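Local atomic coordinates of replicative DNA helicase (Mycobacterium smegmatis, PDB entry 6OWN), a protein that probably unwinds DNA at the replication fork, and carries an intein, the splicing domain described here, whose self-excision is reversibly inhibited by zinc. Residues 18-23 against 115-120; 50-55 against 107-112. All blocks are in the same frame, centred on the assembly; numbering follows the deposited sequence.

Contact 1. Residues 18-23 against 115-120; sequences GDVAVG and PVRCVE. With ZN (zinc ion), chain E.
The Arg117 guanidinium grips a single oxygen end-on with NH1 and NH2: the backbone carbonyl O of Val20. Arg117 NH1 lies 2.8 Å from Val20 O. Arg117 NH2 lies 2.9 Å from the same Val20 O. Both bonds are bent, with angles at the hydrogens of 146° and 142°, as expected when two nitrogens share one acceptor. Val20 O sits almost in the guanidinium plane, at its edge. NH1 meets it in the carbonyl plane, and NH2 is tilted a little from that plane. The Arg117 chain reaches the loop by running out straight: CG is anti to the backbone N (chi1 175°), and the chain stays extended to NE.

NH2 also makes a salt bridge to Asp39, and NE bonds to the carbonyl of Thr40.

Beside the polar grip lies a small apolar contact. Val20 CG1 and Val119 CG1 meet tip to tip at 3.9 Å. Both valines also touch Val36 and Leu26. Val20 CG1 passes the guanidinium as well, 3.9 Å from Arg117 NH1.

Between Arg117 and Val119 the chain carries a bound zinc ion through Cys118. Cys118 SG binds the zinc at 2.3 Å. Val119 and Tyr128 belong to the same site, and the backbone N and O of Val119 each lie 2.9 Å from the zinc. The Cys118 side chain also touches Ala1, the first residue of the chain.

Arg117 thus ties the 18-23 loop to the strand, while its neighbour Cys118 holds the metal. The Asp39 carboxylate probably balances the buried positive charge, and the neutral Val20 carbonyl helps fix the rotation of the guanidinium. The zinc–thiolate bond beside the start of the chain is consistent with the reported inhibition of splicing by zinc.

Contact 2. Residues 50-55 against 107-112; sequences VVEFSD and AVRRRP
Strands 50-53 and 107-111 run antiparallel, their N-to-C directions 165° apart and their axes 4.9 Å at closest approach. Val50 and Arg109 form a hydrogen-bonded pair, with Val50 N to Arg109 O at 2.9 Å. Val51 and Val108 are the next, non-hydrogen-bonded pair. Glu52 and Ala107 are hydrogen-bonded again: Glu52 N reaches Ala107 O at 2.9 Å, but the return bond is weak.

Val50, Glu52, Ala107 and Arg109 share one face of the sheet. Here a diagonal salt bridge joins Arg109 NH1 to Glu52 OE2 at 2.8 Å. It is nearly straight at the hydrogen (171°). The oxygen lies at the guanidinium edge, yet the nitrogen comes from above the carboxylate plane. The two planes are turned 69° apart. Val50 lies over one face of the guanidinium, toward its rim, with CG2 4.0 Å from Arg109 NH2. Val50 CG2 also packs on Arg111 CB at 3.7 Å. The Arg111 chain bends so that NE bonds the next residue, 2.8 Å from Pro112 O.

On the other face Val51 and Val108 both touch Leu79. This is ordinary antiparallel pairing, here between the central strands of one sheet of a probable all-beta HINT domain, as in other inteins.

In the fold
The centres of the two contacts are 21 Å apart, on opposite sides of the middle of the chain. Contact 2 is nested along the sequence inside the loop that contact 1 closes. Strand 103-111 is followed, after residues 112-115, by strand 116-121, so the chain leaves contact 2 and soon enters contact 1. The two strands belong to different antiparallel four-stranded sheets. Contact 2 joins the two central strands of one sheet. Contact 1 fastens a loop to strand 116-121, which lies between strands 2-3 and 33-39 in the other. The zinc-binding cysteine therefore lies beside the sheet strand nearest the start of the chain, while contact 2 is surface sheet pairing on the far side.

Contact 1. Residues 18-23 against 115-120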
ATOM      1  N   GLY A  18      -0.026   4.724  10.351  1.00 20.21           N
ATOM      2  CA  GLY A  18      -0.592   5.039  11.654  1.00 18.79           C
ATOM      3  C   GLY A  18      -0.754   6.527  11.894  1.00 20.58           C
ATOM      4  O   GLY A  18      -1.686   6.943  12.588  1.00 25.92           O
ATOM      5  N   ASP A  19       0.126   7.345  11.305  1.00 22.73           N
ATOM      6  CA  ASP A  19       0.214   8.780  11.562  1.00 21.14           C
ATOM      7  C   ASP A  19      -0.468   9.655  10.517  1.00 25.37           C
ATOM      8  O   ASP A  19      -0.852  10.784  10.834  1.00 24.46           O
ATOM      9  CB  ASP A  19       1.681   9.219  11.639  1.00 23.39           C
ATOM     10  CG  ASP A  19       2.435   8.557  12.766  1.00 31.34           C
ATOM     11  OD1 ASP A  19       1.850   8.377  13.854  1.00 39.98           O
ATOM     12  OD2 ASP A  19       3.619   8.209  12.563  1.00 42.33           O
ATOM     13  N   VAL A  20      -0.603   9.194   9.273  1.00 18.60           N
ATOM     14  CA  VAL A  20      -1.056  10.073   8.204  1.00 18.37           C
ATOM     15  C   VAL A  20      -2.499  10.496   8.459  1.00 20.35           C
ATOM     16  O   VAL A  20      -3.332   9.699   8.908  1.00 24.28           O
ATOM     17  CB  VAL A  20      -0.881   9.379   6.839  1.00 17.85           C
ATOM     18  CG1 VAL A  20      -1.771   8.130   6.730  1.00 18.20           C
ATOM     19  CG2 VAL A  20      -1.154  10.348   5.693  1.00 19.36           C
ATOM     20  N   ALA A  21      -2.800  11.762   8.187  1.00 22.52           N
ATOM     21  CA  ALA A  21      -4.107  12.335   8.471  1.00 18.16           C
ATOM     22  C   ALA A  21      -4.768  12.834   7.192  1.00 19.40           C
ATOM     23  O   ALA A  21      -4.094  13.176   6.215  1.00 21.54           O
ATOM     24  CB  ALA A  21      -3.988  13.488   9.477  1.00 25.67           C
ATOM     25  N   VAL A  22      -6.102  12.871   7.195  1.00 21.77           N
ATOM     26  CA  VAL A  22      -6.811  13.493   6.082  1.00 20.60           C
ATOM     27  C   VAL A  22      -6.330  14.929   5.937  1.00 24.32           C
ATOM     28  O   VAL A  22      -6.142  15.645   6.926  1.00 21.20           O
ATOM     29  CB  VAL A  22      -8.332  13.422   6.293  1.00 23.33           C
ATOM     30  CG1 VAL A  22      -9.063  14.189   5.206  1.00 25.16           C
ATOM     31  CG2 VAL A  22      -8.793  11.968   6.323  1.00 21.48           C
ATOM     32  N   GLY A  23      -6.085  15.345   4.701  1.00 24.00           N
ATOM     33  CA  GLY A  23      -5.514  16.634   4.423  1.00 24.67           C
ATOM     34  C   GLY A  23      -4.009  16.623   4.268  1.00 26.50           C
ATOM     35  O   GLY A  23      -3.462  17.536   3.634  1.00 23.48           O
ATOM     36  N   PRO A 115      -3.120  -4.327  13.835  1.00 21.74           N
ATOM     37  CA  PRO A 115      -3.949  -3.176  13.456  1.00 20.82           C
ATOM     38  C   PRO A 115      -3.587  -2.667  12.063  1.00 18.94           C
ATOM     39  O   PRO A 115      -2.414  -2.573  11.697  1.00 18.84           O
ATOM     40  CB  PRO A 115      -3.629  -2.138  14.537  1.00 21.11           C
ATOM     41  CG  PRO A 115      -3.160  -2.937  15.716  1.00 21.14           C
ATOM     42  CD  PRO A 115      -2.430  -4.111  15.124  1.00 21.93           C
ATOM     43  N   VAL A 116      -4.613  -2.348  11.278  1.00 17.47           N
ATOM     44  CA  VAL A 116      -4.437  -1.838   9.924  1.00 15.86           C
ATOM     45  C   VAL A 116      -5.313  -0.603   9.740  1.00 20.81           C
ATOM     46  O   VAL A 116      -6.174  -0.287  10.566  1.00 18.81           O
ATOM     47  CB  VAL A 116      -4.768  -2.897   8.855  1.00 13.57           C
ATOM     48  CG1 VAL A 116      -3.792  -4.082   8.930  1.00 16.00           C
ATOM     49  CG2 VAL A 116      -6.197  -3.371   8.998  1.00 17.56           C
ATOM     50  N   ARG A 117      -5.086   0.092   8.627  1.00 18.92           N
ATOM     51  CA  ARG A 117      -5.795   1.333   8.325  1.00 18.68           C
ATOM     52  C   ARG A 117      -5.629   1.613   6.836  1.00 18.46           C
ATOM     53  O   ARG A 117      -4.603   1.274   6.254  1.00 14.40           O
ATOM     54  CB  ARG A 117      -5.261   2.506   9.172  1.00 16.60           C
ATOM     55  CG  ARG A 117      -5.862   3.887   8.833  1.00 24.17           C
ATOM     56  CD  ARG A 117      -5.748   4.876  10.010  1.00 21.75           C
ATOM     57  NE  ARG A 117      -6.212   6.216   9.644  1.00 22.55           N
ATOM     58  CZ  ARG A 117      -5.408   7.260   9.470  1.00 25.92           C
ATOM     59  NH1 ARG A 117      -4.100   7.119   9.636  1.00 23.38           N
ATOM     60  NH2 ARG A 117      -5.900   8.443   9.126  1.00 24.86           N
ATOM     61  N   CYS A 118      -6.658   2.198   6.220  1.00 19.24           N
ATOM     62  CA  CYS A 118      -6.610   2.552   4.809  1.00 22.75           C
ATOM     63  C   CYS A 118      -6.788   4.058   4.672  1.00 26.60           C
ATOM     64  O   CYS A 118      -7.286   4.727   5.581  1.00 24.74           O
ATOM     65  CB  CYS A 118      -7.692   1.810   3.995  1.00 28.91           C
ATOM     66  SG  CYS A 118      -7.234   1.346   2.258  1.00 52.24           S
ATOM     67  N   VAL A 119      -6.348   4.591   3.529  1.00 20.66           N
ATOM     68  CA  VAL A 119      -6.569   5.986   3.161  1.00 22.74           C
ATOM     69  C   VAL A 119      -6.950   6.030   1.689  1.00 26.75           C
ATOM     70  O   VAL A 119      -6.643   5.120   0.916  1.00 27.50           O
ATOM     71  CB  VAL A 119      -5.338   6.892   3.391  1.00 19.34           C
ATOM     72  CG1 VAL A 119      -4.956   6.944   4.863  1.00 20.80           C
ATOM     73  CG2 VAL A 119      -4.182   6.432   2.528  1.00 27.20           C
ATOM     74  N   GLU A 120      -7.622   7.110   1.309  1.00 19.42           N
ATOM     75  CA  GLU A 120      -7.994   7.379  -0.074  1.00 22.07           C
ATOM     76  C   GLU A 120      -7.340   8.680  -0.519  1.00 20.62           C
ATOM     77  O   GLU A 120      -7.289   9.650   0.249  1.00 17.68           O
ATOM     78  CB  GLU A 120      -9.521   7.465  -0.236  1.00 29.82           C
ATOM     79  CG  GLU A 120      -9.997   7.622  -1.680  1.00 36.80           C
ATOM     80  CD  GLU A 120     -11.495   7.881  -1.795  1.00 54.30           C
ATOM     81  OE1 GLU A 120     -12.194   7.895  -0.757  1.00 47.01           O
ATOM     82  OE2 GLU A 120     -11.969   8.083  -2.935  1.00 69.59           O
TER
HETATM   83 ZN    ZN E 202      -5.373   2.571   1.640  1.00 69.56          ZN

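Contact 2. Residues 50-55 against 107-112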
ATOM      1  N   VAL A  50       1.825 -10.770   4.818  1.00 16.09           N
ATOM      2  CA  VAL A  50       3.069 -10.132   4.408  1.00 17.82           C
ATOM      3  C   VAL A  50       3.206 -10.301   2.900  1.00 22.58           C
ATOM      4  O   VAL A  50       3.055 -11.410   2.369  1.00 18.35           O
ATOM      5  CB  VAL A  50       4.291 -10.726   5.132  1.00 21.47           C
ATOM      6  CG1 VAL A  50       5.501  -9.813   4.918  1.00 20.70           C
ATOM      7  CG2 VAL A  50       4.019 -10.897   6.606  1.00 29.09           C
ATOM      8  N   VAL A  51       3.467  -9.203   2.208  1.00 16.80           N
ATOM      9  CA  VAL A  51       3.778  -9.222   0.786  1.00 17.53           C
ATOM     10  C   VAL A  51       5.250  -8.865   0.661  1.00 18.45           C
ATOM     11  O   VAL A  51       5.668  -7.787   1.100  1.00 16.73           O
ATOM     12  CB  VAL A  51       2.892  -8.246  -0.005  1.00 19.02           C
ATOM     13  CG1 VAL A  51       3.144  -8.363  -1.498  1.00 22.57           C
ATOM     14  CG2 VAL A  51       1.411  -8.492   0.306  1.00 22.27           C
ATOM     15  N   GLU A  52       6.042  -9.772   0.103  1.00 19.07           N
ATOM     16  CA  GLU A  52       7.466  -9.540  -0.100  1.00 19.41           C
ATOM     17  C   GLU A  52       7.736  -9.177  -1.555  1.00 22.19           C
ATOM     18  O   GLU A  52       7.141  -9.758  -2.466  1.00 19.40           O
ATOM     19  CB  GLU A  52       8.278 -10.770   0.311  1.00 16.54           C
ATOM     20  CG  GLU A  52       8.275 -10.988   1.817  1.00 23.30           C
ATOM     21  CD  GLU A  52       8.856 -12.332   2.222  1.00 26.02           C
ATOM     22  OE1 GLU A  52       9.210 -13.128   1.321  1.00 23.77           O
ATOM     23  OE2 GLU A  52       8.947 -12.590   3.441  1.00 21.34           O
ATOM     24  N   PHE A  53       8.622  -8.199  -1.768  1.00 19.98           N
ATOM     25  CA  PHE A  53       8.892  -7.658  -3.094  1.00 21.25           C
ATOM     26  C   PHE A  53      10.351  -7.857  -3.492  1.00 23.15           C
ATOM     27  O   PHE A  53      11.248  -8.000  -2.651  1.00 22.08           O
ATOM     28  CB  PHE A  53       8.562  -6.163  -3.174  1.00 17.91           C
ATOM     29  CG  PHE A  53       7.142  -5.835  -2.835  1.00 21.04           C
ATOM     30  CD1 PHE A  53       6.145  -5.947  -3.781  1.00 23.20           C
ATOM     31  CD2 PHE A  53       6.807  -5.401  -1.567  1.00 20.97           C
ATOM     32  CE1 PHE A  53       4.834  -5.646  -3.471  1.00 23.74           C
ATOM     33  CE2 PHE A  53       5.494  -5.112  -1.249  1.00 22.53           C
ATOM     34  CZ  PHE A  53       4.509  -5.224  -2.205  1.00 15.08           C
ATOM     35  N   SER A  54      10.568  -7.830  -4.809  1.00 21.34           N
ATOM     36  CA  SER A  54      11.883  -8.066  -5.390  1.00 19.03           C
ATOM     37  C   SER A  54      12.875  -6.946  -5.099  1.00 19.16           C
ATOM     38  O   SER A  54      14.077  -7.151  -5.263  1.00 24.57           O
ATOM     39  CB  SER A  54      11.748  -8.249  -6.907  1.00 24.90           C
ATOM     40  OG  SER A  54      11.107  -7.118  -7.486  1.00 26.84           O
ATOM     41  N   ASP A  55      12.419  -5.766  -4.695  1.00 21.08           N
ATOM     42  CA  ASP A  55      13.356  -4.717  -4.304  1.00 20.40           C
ATOM     43  C   ASP A  55      13.868  -4.897  -2.876  1.00 19.90           C
ATOM     44  O   ASP A  55      14.500  -3.989  -2.337  1.00 20.55           O
ATOM     45  CB  ASP A  55      12.696  -3.343  -4.457  1.00 22.74           C
ATOM     46  CG  ASP A  55      11.471  -3.186  -3.558  1.00 24.76           C
ATOM     47  OD1 ASP A  55      11.134  -4.150  -2.853  1.00 22.36           O
ATOM     48  OD2 ASP A  55      10.846  -2.111  -3.553  1.00 28.01           O
ATOM     49  N   ALA A 107       6.773 -13.172  -2.791  1.00 20.01           N
ATOM     50  CA  ALA A 107       6.089 -14.109  -1.911  1.00 24.72           C
ATOM     51  C   ALA A 107       4.912 -13.411  -1.239  1.00 23.30           C
ATOM     52  O   ALA A 107       4.910 -12.189  -1.079  1.00 23.30           O
ATOM     53  CB  ALA A 107       7.034 -14.694  -0.853  1.00 25.61           C
ATOM     54  N   VAL A 108       3.909 -14.207  -0.870  1.00 18.56           N
ATOM     55  CA  VAL A 108       2.741 -13.754  -0.118  1.00 23.43           C
ATOM     56  C   VAL A 108       2.384 -14.840   0.882  1.00 23.01           C
ATOM     57  O   VAL A 108       2.197 -15.999   0.497  1.00 22.72           O
ATOM     58  CB  VAL A 108       1.515 -13.475  -1.016  1.00 23.59           C
ATOM     59  CG1 VAL A 108       0.352 -12.994  -0.165  1.00 26.81           C
ATOM     60  CG2 VAL A 108       1.826 -12.470  -2.111  1.00 26.91           C
ATOM     61  N   ARG A 109       2.252 -14.474   2.155  1.00 23.59           N
ATOM     62  CA  ARG A 109       1.827 -15.453   3.143  1.00 21.23           C
ATOM     63  C   ARG A 109       1.018 -14.751   4.228  1.00 21.65           C
ATOM     64  O   ARG A 109       1.123 -13.536   4.423  1.00 17.54           O
ATOM     65  CB  ARG A 109       3.020 -16.203   3.748  1.00 23.54           C
ATOM     66  CG  ARG A 109       3.898 -15.323   4.600  1.00 25.96           C
ATOM     67  CD  ARG A 109       4.991 -16.061   5.356  1.00 28.61           C
ATOM     68  NE  ARG A 109       5.670 -15.079   6.199  1.00 33.62           N
ATOM     69  CZ  ARG A 109       6.639 -14.278   5.771  1.00 28.34           C
ATOM     70  NH1 ARG A 109       7.079 -14.375   4.523  1.00 26.50           N
ATOM     71  NH2 ARG A 109       7.169 -13.394   6.594  1.00 31.08           N
ATOM     72  N   ARG A 110       0.183 -15.535   4.908  1.00 16.98           N
ATOM     73  CA  ARG A 110      -0.552 -15.034   6.061  1.00 16.28           C
ATOM     74  C   ARG A 110       0.387 -14.757   7.229  1.00 21.03           C
ATOM     75  O   ARG A 110       1.441 -15.386   7.381  1.00 20.16           O
ATOM     76  CB  ARG A 110      -1.609 -16.041   6.511  1.00 20.71           C
ATOM     77  CG  ARG A 110      -2.734 -16.291   5.526  1.00 15.63           C
ATOM     78  CD  ARG A 110      -3.842 -17.119   6.191  1.00 16.87           C
ATOM     79  NE  ARG A 110      -4.907 -17.404   5.244  1.00 13.63           N
ATOM     80  CZ  ARG A 110      -5.998 -16.664   5.112  1.00 17.91           C
ATOM     81  NH1 ARG A 110      -6.181 -15.600   5.877  1.00 19.81           N
ATOM     82  NH2 ARG A 110      -6.904 -16.984   4.206  1.00 18.34           N
ATOM     83  N   ARG A 111      -0.022 -13.817   8.075  1.00 19.90           N
ATOM     84  CA  ARG A 111       0.685 -13.525   9.309  1.00 17.82           C
ATOM     85  C   ARG A 111      -0.351 -13.139  10.354  1.00 15.72           C
ATOM     86  O   ARG A 111      -1.478 -12.777  10.003  1.00 14.36           O
ATOM     87  CB  ARG A 111       1.729 -12.414   9.104  1.00 20.50           C
ATOM     88  CG  ARG A 111       1.192 -10.974   9.017  1.00 20.88           C
ATOM     89  CD  ARG A 111       2.144 -10.025   9.768  1.00 18.98           C
ATOM     90  NE  ARG A 111       1.794  -9.966  11.184  1.00 31.03           N
ATOM     91  CZ  ARG A 111       2.665  -9.862  12.180  1.00 26.74           C
ATOM     92  NH1 ARG A 111       3.971  -9.796  11.932  1.00 25.40           N
ATOM     93  NH2 ARG A 111       2.225  -9.812  13.428  1.00 28.43           N
ATOM     94  N   PRO A 112      -0.012 -13.239  11.644  1.00 21.87           N
ATOM     95  CA  PRO A 112      -0.994 -12.907  12.685  1.00 18.23           C
ATOM     96  C   PRO A 112      -1.503 -11.477  12.552  1.00 23.45           C
ATOM     97  O   PRO A 112      -0.751 -10.554  12.224  1.00 22.87           O
ATOM     98  CB  PRO A 112      -0.208 -13.105  13.986  1.00 23.36           C
ATOM     99  CG  PRO A 112       0.826 -14.118  13.640  1.00 18.36           C
ATOM    100  CD  PRO A 112       1.214 -13.826  12.217  1.00 22.25           C
TER